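PDB 4LJI: cytochrome c-550-like protein from Thermosynechococcus elongatus, which probably serves as a low-potential, heme c-binding electron carrier that can partially replace cytochrome c-550 (PsbV) in photosystem II. Local coordinates for residues D35-C47 with W108-I121. Numbering follows the deposited sequence.
With HEC (heme c), chain C.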
loop_
_atom_site.group_PDB
_atom_site.type_symbol
_atom_site.label_atom_id
_atom_site.label_comp_id
_atom_site.label_asym_id
_atom_site.label_seq_id
_atom_site.Cartn_x
_atom_site.Cartn_y
_atom_site.Cartn_z
ATOM N N ASP A 35 11.662 0.434 -17.728
ATOM C CA ASP A 35 11.774 -0.610 -16.713
ATOM C C ASP A 35 11.543 -0.034 -15.298
ATOM O O ASP A 35 10.834 -0.621 -14.505
ATOM C CB ASP A 35 13.166 -1.235 -16.690
ATOM C CG ASP A 35 13.490 -2.077 -17.935
ATOM O OD1 ASP A 35 12.590 -2.733 -18.524
ATOM O OD2 ASP A 35 14.677 -2.099 -18.313
ATOM N N LEU A 36 12.218 1.069 -14.973
ATOM C CA LEU A 36 12.107 1.658 -13.632
ATOM C C LEU A 36 10.736 2.257 -13.401
ATOM O O LEU A 36 10.238 2.237 -12.279
ATOM C CB LEU A 36 13.200 2.697 -13.411
ATOM C CG LEU A 36 14.627 2.152 -13.469
ATOM C CD1 LEU A 36 15.611 3.277 -13.717
ATOM C CD2 LEU A 36 14.965 1.440 -12.181
ATOM N N THR A 37 10.118 2.787 -14.459
ATOM C CA THR A 37 8.739 3.263 -14.367
ATOM C C THR A 37 7.799 2.127 -14.040
ATOM O O THR A 37 6.864 2.291 -13.225
ATOM C CB THR A 37 8.271 3.878 -15.675
ATOM O OG1 THR A 37 9.015 5.062 -15.928
ATOM C CG2 THR A 37 6.784 4.199 -15.663
ATOM N N ARG A 38 8.060 0.962 -14.634
ATOM C CA ARG A 38 7.214 -0.210 -14.377
ATOM C C ARG A 38 7.419 -0.738 -12.959
ATOM O O ARG A 38 6.476 -1.119 -12.246
ATOM C CB ARG A 38 7.460 -1.312 -15.418
ATOM C CG ARG A 38 6.849 -0.988 -16.788
ATOM C CD ARG A 38 6.928 -2.151 -17.749
ATOM N NE ARG A 38 6.741 -1.705 -19.126
ATOM C CZ ARG A 38 6.903 -2.483 -20.194
ATOM N NH1 ARG A 38 7.245 -3.756 -20.045
ATOM N NH2 ARG A 38 6.719 -1.989 -21.407
ATOM N N GLY A 39 8.661 -0.648 -12.494
ATOM C CA GLY A 39 9.008 -1.080 -11.154
ATOM C C GLY A 39 8.376 -0.150 -10.120
ATOM O O GLY A 39 7.860 -0.614 -9.073
ATOM N N LYS A 40 8.384 1.157 -10.409
ATOM C CA LYS A 40 7.740 2.172 -9.538
ATOM C C LYS A 40 6.256 1.878 -9.404
ATOM O O LYS A 40 5.717 1.835 -8.302
ATOM C CB LYS A 40 7.924 3.578 -10.107
ATOM C CG LYS A 40 7.095 4.656 -9.400
ATOM C CD LYS A 40 7.213 5.981 -10.144
ATOM C CE LYS A 40 6.393 7.077 -9.496
ATOM N NZ LYS A 40 6.978 7.337 -8.170
ATOM N N ARG A 41 5.613 1.620 -10.536
ATOM C CA ARG A 41 4.196 1.284 -10.512
ATOM C C ARG A 41 3.920 0.040 -9.659
ATOM O O ARG A 41 2.962 -0.000 -8.895
ATOM C CB ARG A 41 3.694 1.115 -11.944
ATOM C CG ARG A 41 2.220 0.805 -12.080
ATOM C CD ARG A 41 1.787 1.250 -13.449
ATOM N NE ARG A 41 2.358 2.557 -13.774
ATOM C CZ ARG A 41 1.692 3.706 -13.692
ATOM N NH1 ARG A 41 0.422 3.708 -13.312
ATOM N NH2 ARG A 41 2.292 4.846 -14.009
ATOM N N LEU A 42 4.751 -0.994 -9.792
ATOM C CA LEU A 42 4.600 -2.164 -8.945
ATOM C C LEU A 42 4.787 -1.851 -7.474
ATOM O O LEU A 42 4.119 -2.413 -6.625
ATOM C CB LEU A 42 5.599 -3.272 -9.355
ATOM C CG LEU A 42 5.215 -3.945 -10.641
ATOM C CD1 LEU A 42 6.365 -4.880 -11.076
ATOM C CD2 LEU A 42 3.909 -4.747 -10.442
ATOM N N PHE A 43 5.711 -0.950 -7.162
ATOM C CA PHE A 43 5.933 -0.596 -5.780
ATOM C C PHE A 43 4.697 0.145 -5.240
ATOM O O PHE A 43 4.237 -0.117 -4.141
ATOM C CB PHE A 43 7.187 0.262 -5.688
ATOM C CG PHE A 43 7.519 0.737 -4.296
ATOM C CD1 PHE A 43 8.285 -0.027 -3.445
ATOM C CD2 PHE A 43 7.062 1.976 -3.859
ATOM C CE1 PHE A 43 8.606 0.431 -2.183
ATOM C CE2 PHE A 43 7.411 2.434 -2.600
ATOM C CZ PHE A 43 8.146 1.625 -1.766
ATOM N N GLU A 44 4.210 1.102 -6.022
ATOM C CA GLU A 44 3.054 1.900 -5.608
ATOM C C GLU A 44 1.837 1.028 -5.386
ATOM O O GLU A 44 1.002 1.350 -4.543
ATOM C CB GLU A 44 2.718 2.934 -6.675
ATOM C CG GLU A 44 3.781 3.980 -6.836
ATOM C CD GLU A 44 3.443 4.959 -7.931
ATOM O OE1 GLU A 44 3.697 6.160 -7.727
ATOM O OE2 GLU A 44 2.907 4.520 -8.978
ATOM N N GLU A 45 1.732 -0.077 -6.129
ATOM C CA GLU A 45 0.539 -0.918 -6.041
ATOM C C GLU A 45 0.597 -1.956 -4.932
ATOM O O GLU A 45 -0.438 -2.349 -4.377
ATOM C CB GLU A 45 0.213 -1.578 -7.395
ATOM C CG GLU A 45 0.006 -0.597 -8.583
ATOM C CD GLU A 45 -1.081 0.479 -8.380
ATOM O OE1 GLU A 45 -1.905 0.385 -7.433
ATOM O OE2 GLU A 45 -1.111 1.435 -9.195
ATOM N N ASN A 46 1.805 -2.370 -4.568
ATOM C CA ASN A 46 1.972 -3.545 -3.723
ATOM C C ASN A 46 2.666 -3.320 -2.403
ATOM O O ASN A 46 2.616 -4.201 -1.533
ATOM C CB ASN A 46 2.725 -4.646 -4.486
ATOM C CG ASN A 46 1.937 -5.165 -5.659
ATOM O OD1 ASN A 46 0.901 -5.821 -5.472
ATOM N ND2 ASN A 46 2.384 -4.856 -6.876
ATOM N N CYS A 47 3.376 -2.201 -2.285
ATOM C CA CYS A 47 4.335 -2.041 -1.193
ATOM C C CYS A 47 4.186 -0.737 -0.423
ATOM O O CYS A 47 4.770 -0.573 0.658
ATOM C CB CYS A 47 5.795 -2.124 -1.717
ATOM S SG CYS A 47 6.043 -3.459 -2.878
ATOM N N TRP A 108 1.910 -14.145 -8.379
ATOM C CA TRP A 108 1.602 -12.730 -8.196
ATOM C C TRP A 108 2.498 -11.886 -9.105
ATOM O O TRP A 108 2.011 -11.153 -9.965
ATOM C CB TRP A 108 1.766 -12.360 -6.723
ATOM C CG TRP A 108 1.202 -11.015 -6.340
ATOM C CD1 TRP A 108 1.849 -9.823 -6.387
ATOM C CD2 TRP A 108 -0.114 -10.739 -5.838
ATOM N NE1 TRP A 108 1.023 -8.812 -5.953
ATOM C CE2 TRP A 108 -0.191 -9.349 -5.613
ATOM C CE3 TRP A 108 -1.235 -11.531 -5.556
ATOM C CZ2 TRP A 108 -1.345 -8.731 -5.115
ATOM C CZ3 TRP A 108 -2.387 -10.911 -5.062
ATOM C CH2 TRP A 108 -2.427 -9.526 -4.852
ATOM N N LEU A 109 3.811 -11.999 -8.926
ATOM C CA LEU A 109 4.753 -11.312 -9.801
ATOM C C LEU A 109 5.755 -12.268 -10.453
ATOM O O LEU A 109 6.319 -13.118 -9.786
ATOM C CB LEU A 109 5.489 -10.225 -9.014
ATOM C CG LEU A 109 4.544 -9.109 -8.575
ATOM C CD1 LEU A 109 5.275 -8.105 -7.701
ATOM C CD2 LEU A 109 3.966 -8.450 -9.799
ATOM N N THR A 110 5.976 -12.113 -11.752
ATOM C CA THR A 110 6.930 -12.968 -12.488
ATOM C C THR A 110 8.320 -12.487 -12.112
ATOM O O THR A 110 8.481 -11.406 -11.542
ATOM C CB THR A 110 6.781 -12.804 -13.979
ATOM O OG1 THR A 110 7.180 -11.474 -14.361
ATOM C CG2 THR A 110 5.327 -13.067 -14.397
ATOM N N THR A 111 9.310 -13.305 -12.422
ATOM C CA THR A 111 10.720 -12.985 -12.251
ATOM C C THR A 111 11.068 -11.594 -12.772
ATOM O O THR A 111 11.665 -10.804 -12.055
ATOM C CB THR A 111 11.578 -14.030 -13.012
ATOM O OG1 THR A 111 11.180 -15.327 -12.572
ATOM C CG2 THR A 111 13.073 -13.822 -12.757
ATOM N N GLU A 112 10.699 -11.307 -14.017
ATOM C CA GLU A 112 11.052 -10.041 -14.647
ATOM C C GLU A 112 10.381 -8.856 -13.954
ATOM O O GLU A 112 10.989 -7.802 -13.766
ATOM C CB GLU A 112 10.673 -10.043 -16.122
ATOM C CG GLU A 112 11.546 -10.964 -16.983
ATOM C CD GLU A 112 10.875 -12.297 -17.252
ATOM O OE1 GLU A 112 10.107 -12.758 -16.372
ATOM O OE2 GLU A 112 11.116 -12.882 -18.346
ATOM N N GLN A 113 9.115 -9.032 -13.607
ATOM C CA GLN A 113 8.397 -7.976 -12.873
ATOM C C GLN A 113 9.084 -7.664 -11.554
ATOM O O GLN A 113 9.324 -6.485 -11.226
ATOM C CB GLN A 113 6.955 -8.363 -12.583
ATOM C CG GLN A 113 6.025 -8.252 -13.761
ATOM C CD GLN A 113 4.650 -8.757 -13.423
ATOM O OE1 GLN A 113 4.476 -9.879 -12.942
ATOM N NE2 GLN A 113 3.658 -7.917 -13.645
ATOM N N LEU A 114 9.392 -8.702 -10.784
ATOM C CA LEU A 114 10.078 -8.529 -9.507
ATOM C C LEU A 114 11.473 -7.928 -9.692
ATOM O O LEU A 114 11.919 -7.143 -8.834
ATOM C CB LEU A 114 10.162 -9.862 -8.784
ATOM C CG LEU A 114 10.171 -9.798 -7.282
ATOM C CD1 LEU A 114 8.873 -9.101 -6.813
ATOM C CD2 LEU A 114 10.261 -11.164 -6.700
ATOM N N GLU A 115 12.170 -8.259 -10.784
ATOM C CA GLU A 115 13.418 -7.587 -11.118
ATOM C C GLU A 115 13.241 -6.092 -11.271
ATOM O O GLU A 115 14.069 -5.338 -10.790
ATOM C CB GLU A 115 14.022 -8.152 -12.422
ATOM C CG GLU A 115 14.736 -9.464 -12.249
ATOM C CD GLU A 115 15.166 -10.062 -13.559
ATOM O OE1 GLU A 115 15.787 -11.141 -13.525
ATOM O OE2 GLU A 115 14.878 -9.447 -14.610
ATOM N N THR A 116 12.189 -5.667 -11.959
ATOM C CA THR A 116 12.009 -4.237 -12.160
ATOM C C THR A 116 11.656 -3.535 -10.844
ATOM O O THR A 116 12.039 -2.392 -10.669
ATOM C CB THR A 116 10.932 -3.924 -13.201
ATOM O OG1 THR A 116 9.652 -4.287 -12.666
ATOM C CG2 THR A 116 11.204 -4.654 -14.518
ATOM N N LEU A 117 10.941 -4.221 -9.945
ATOM C CA LEU A 117 10.611 -3.658 -8.618
ATOM C C LEU A 117 11.901 -3.563 -7.799
ATOM O O LEU A 117 12.170 -2.538 -7.165
ATOM C CB LEU A 117 9.536 -4.506 -7.922
ATOM C CG LEU A 117 9.162 -4.313 -6.453
ATOM C CD1 LEU A 117 8.757 -2.848 -6.229
ATOM C CD2 LEU A 117 7.997 -5.241 -6.092
ATOM N N ALA A 118 12.692 -4.635 -7.782
ATOM C CA ALA A 118 13.998 -4.556 -7.131
ATOM C C ALA A 118 14.835 -3.424 -7.728
ATOM O O ALA A 118 15.469 -2.671 -6.958
ATOM C CB ALA A 118 14.759 -5.918 -7.219
ATOM N N ALA A 119 14.877 -3.288 -9.065
ATOM C CA ALA A 119 15.657 -2.205 -9.677
ATOM C C ALA A 119 15.167 -0.820 -9.214
ATOM O O ALA A 119 15.966 0.060 -8.911
ATOM C CB ALA A 119 15.611 -2.292 -11.199
ATOM N N PHE A 120 13.858 -0.629 -9.167
ATOM C CA PHE A 120 13.309 0.628 -8.671
ATOM C C PHE A 120 13.776 0.923 -7.244
ATOM O O PHE A 120 14.251 2.014 -6.972
ATOM C CB PHE A 120 11.782 0.654 -8.766
ATOM C CG PHE A 120 11.192 1.816 -8.074
ATOM C CD1 PHE A 120 11.197 3.076 -8.663
ATOM C CD2 PHE A 120 10.655 1.668 -6.796
ATOM C CE1 PHE A 120 10.637 4.203 -7.991
ATOM C CE2 PHE A 120 10.103 2.795 -6.110
ATOM C CZ PHE A 120 10.116 4.059 -6.720
ATOM N N ILE A 121 13.673 -0.058 -6.346
ATOM C CA ILE A 121 14.035 0.134 -4.945
ATOM C C ILE A 121 15.513 0.442 -4.862
ATOM O O ILE A 121 15.932 1.335 -4.116
ATOM C CB ILE A 121 13.734 -1.122 -4.097
ATOM C CG1 ILE A 121 12.224 -1.316 -3.944
ATOM C CG2 ILE A 121 14.394 -1.013 -2.697
ATOM C CD1 ILE A 121 11.883 -2.668 -3.361
HETATM FE FE HEC C . 8.597 -4.974 3.144
HETATM C CHA HEC C . 11.419 -5.342 5.100
HETATM C CHB HEC C . 10.550 -4.857 0.304
HETATM C CHC HEC C . 5.724 -4.909 1.116
HETATM C CHD HEC C . 6.682 -4.581 5.882
HETATM N NA HEC C . 10.561 -5.023 2.759
HETATM C C1A HEC C . 11.546 -5.232 3.724
HETATM C C2A HEC C . 12.832 -5.246 3.056
HETATM C C3A HEC C . 12.574 -5.101 1.728
HETATM C C4A HEC C . 11.193 -5.007 1.519
HETATM C CMA HEC C . 13.602 -5.090 0.626
HETATM C CAA HEC C . 14.214 -5.382 3.697
HETATM C CBA HEC C . 14.737 -4.005 4.176
HETATM C CGA HEC C . 16.108 -4.046 4.804
HETATM O O1A HEC C . 16.798 -5.104 4.834
HETATM O O2A HEC C . 16.587 -2.978 5.307
HETATM N NB HEC C . 8.191 -4.879 1.100
HETATM C C1B HEC C . 9.145 -4.890 0.149
HETATM C C2B HEC C . 8.525 -4.834 -1.115
HETATM C C3B HEC C . 7.164 -4.886 -0.940
HETATM C C4B HEC C . 6.978 -4.887 0.521
HETATM C CMB HEC C . 9.251 -4.829 -2.442
HETATM C CAB HEC C . 6.097 -4.856 -1.971
HETATM C CBB HEC C . 6.090 -6.008 -2.741
HETATM N NC HEC C . 6.567 -4.772 3.439
HETATM C C1C HEC C . 5.584 -4.798 2.485
HETATM C C2C HEC C . 4.375 -4.508 3.129
HETATM C C3C HEC C . 4.623 -4.419 4.475
HETATM C C4C HEC C . 6.019 -4.596 4.684
HETATM C CMC HEC C . 3.026 -4.375 2.437
HETATM C CAC HEC C . 3.595 -4.079 5.508
HETATM C CBC HEC C . 2.533 -4.889 5.724
HETATM N ND HEC C . 8.988 -4.955 5.078
HETATM C C1D HEC C . 8.050 -4.842 6.029
HETATM C C2D HEC C . 8.663 -4.992 7.348
HETATM C C3D HEC C . 9.981 -5.187 7.148
HETATM C C4D HEC C . 10.176 -5.146 5.706
HETATM C CMD HEC C . 7.944 -4.912 8.681
HETATM C CAD HEC C . 11.019 -5.425 8.210
HETATM C CBD HEC C . 11.269 -6.948 8.246
HETATM C CGD HEC C . 12.100 -7.690 9.276
HETATM O O1D HEC C . 13.196 -7.253 9.720
HETATM O O2D HEC C . 11.676 -8.805 9.669
#
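Trp-108 reaches Asn-46 just ahead of the perpendicular crossing of helices 35-46 and 111-121, which correspond to the N- and C-terminal helices of the cytochrome c fold, the first running up to heme-bearing Cys-47; the axes approach to 7.3 Å at -91°. The indole NE1 donates to Asn-46 OD1 at 3.0 Å; the oxygen lies in the ring plane, whereas the donor stands above the amide carbonyl plane. Asn-46 ND2 in turn bonds Leu-42 O, so that bonds at both ends hold the amide's rotation. Leu-109 lies antiparallel alongside Leu-42, CD2 against CD2, and beyond the capping box of Thr-110 and Gln-113, CD1 of Leu-42 lies against Gln-113 O. Thr-116 is a knob among Asp-35, Arg-38, Gly-39 and Leu-42. Its hydroxyl is turned back onto its own helix (chi1 69°) and donates to Gln-113 O. With no side chain at Gly-39, Thr-116 O comes within 3.3 Å of its CA in a CA-H...O contact. Leu-117 divides its methyls, CD1 meeting CB of Phe-43 at 3.5 Å and CD2 turning to the heme, bonded through CAB to Cys-47 SG; Cys-50 makes the other covalent link. Ala-119 packs on Leu-36 CD2. Phe-120, the second knob, lays its ring along Lys-40 (chi1 171°), whose CA makes a CH-pi contact over one face, 3.7 Å from the ring centroid; Phe-43 meets it obliquely. Finally, Ile-121 CD1 touches the heme methyl CMB at 3.5 Å.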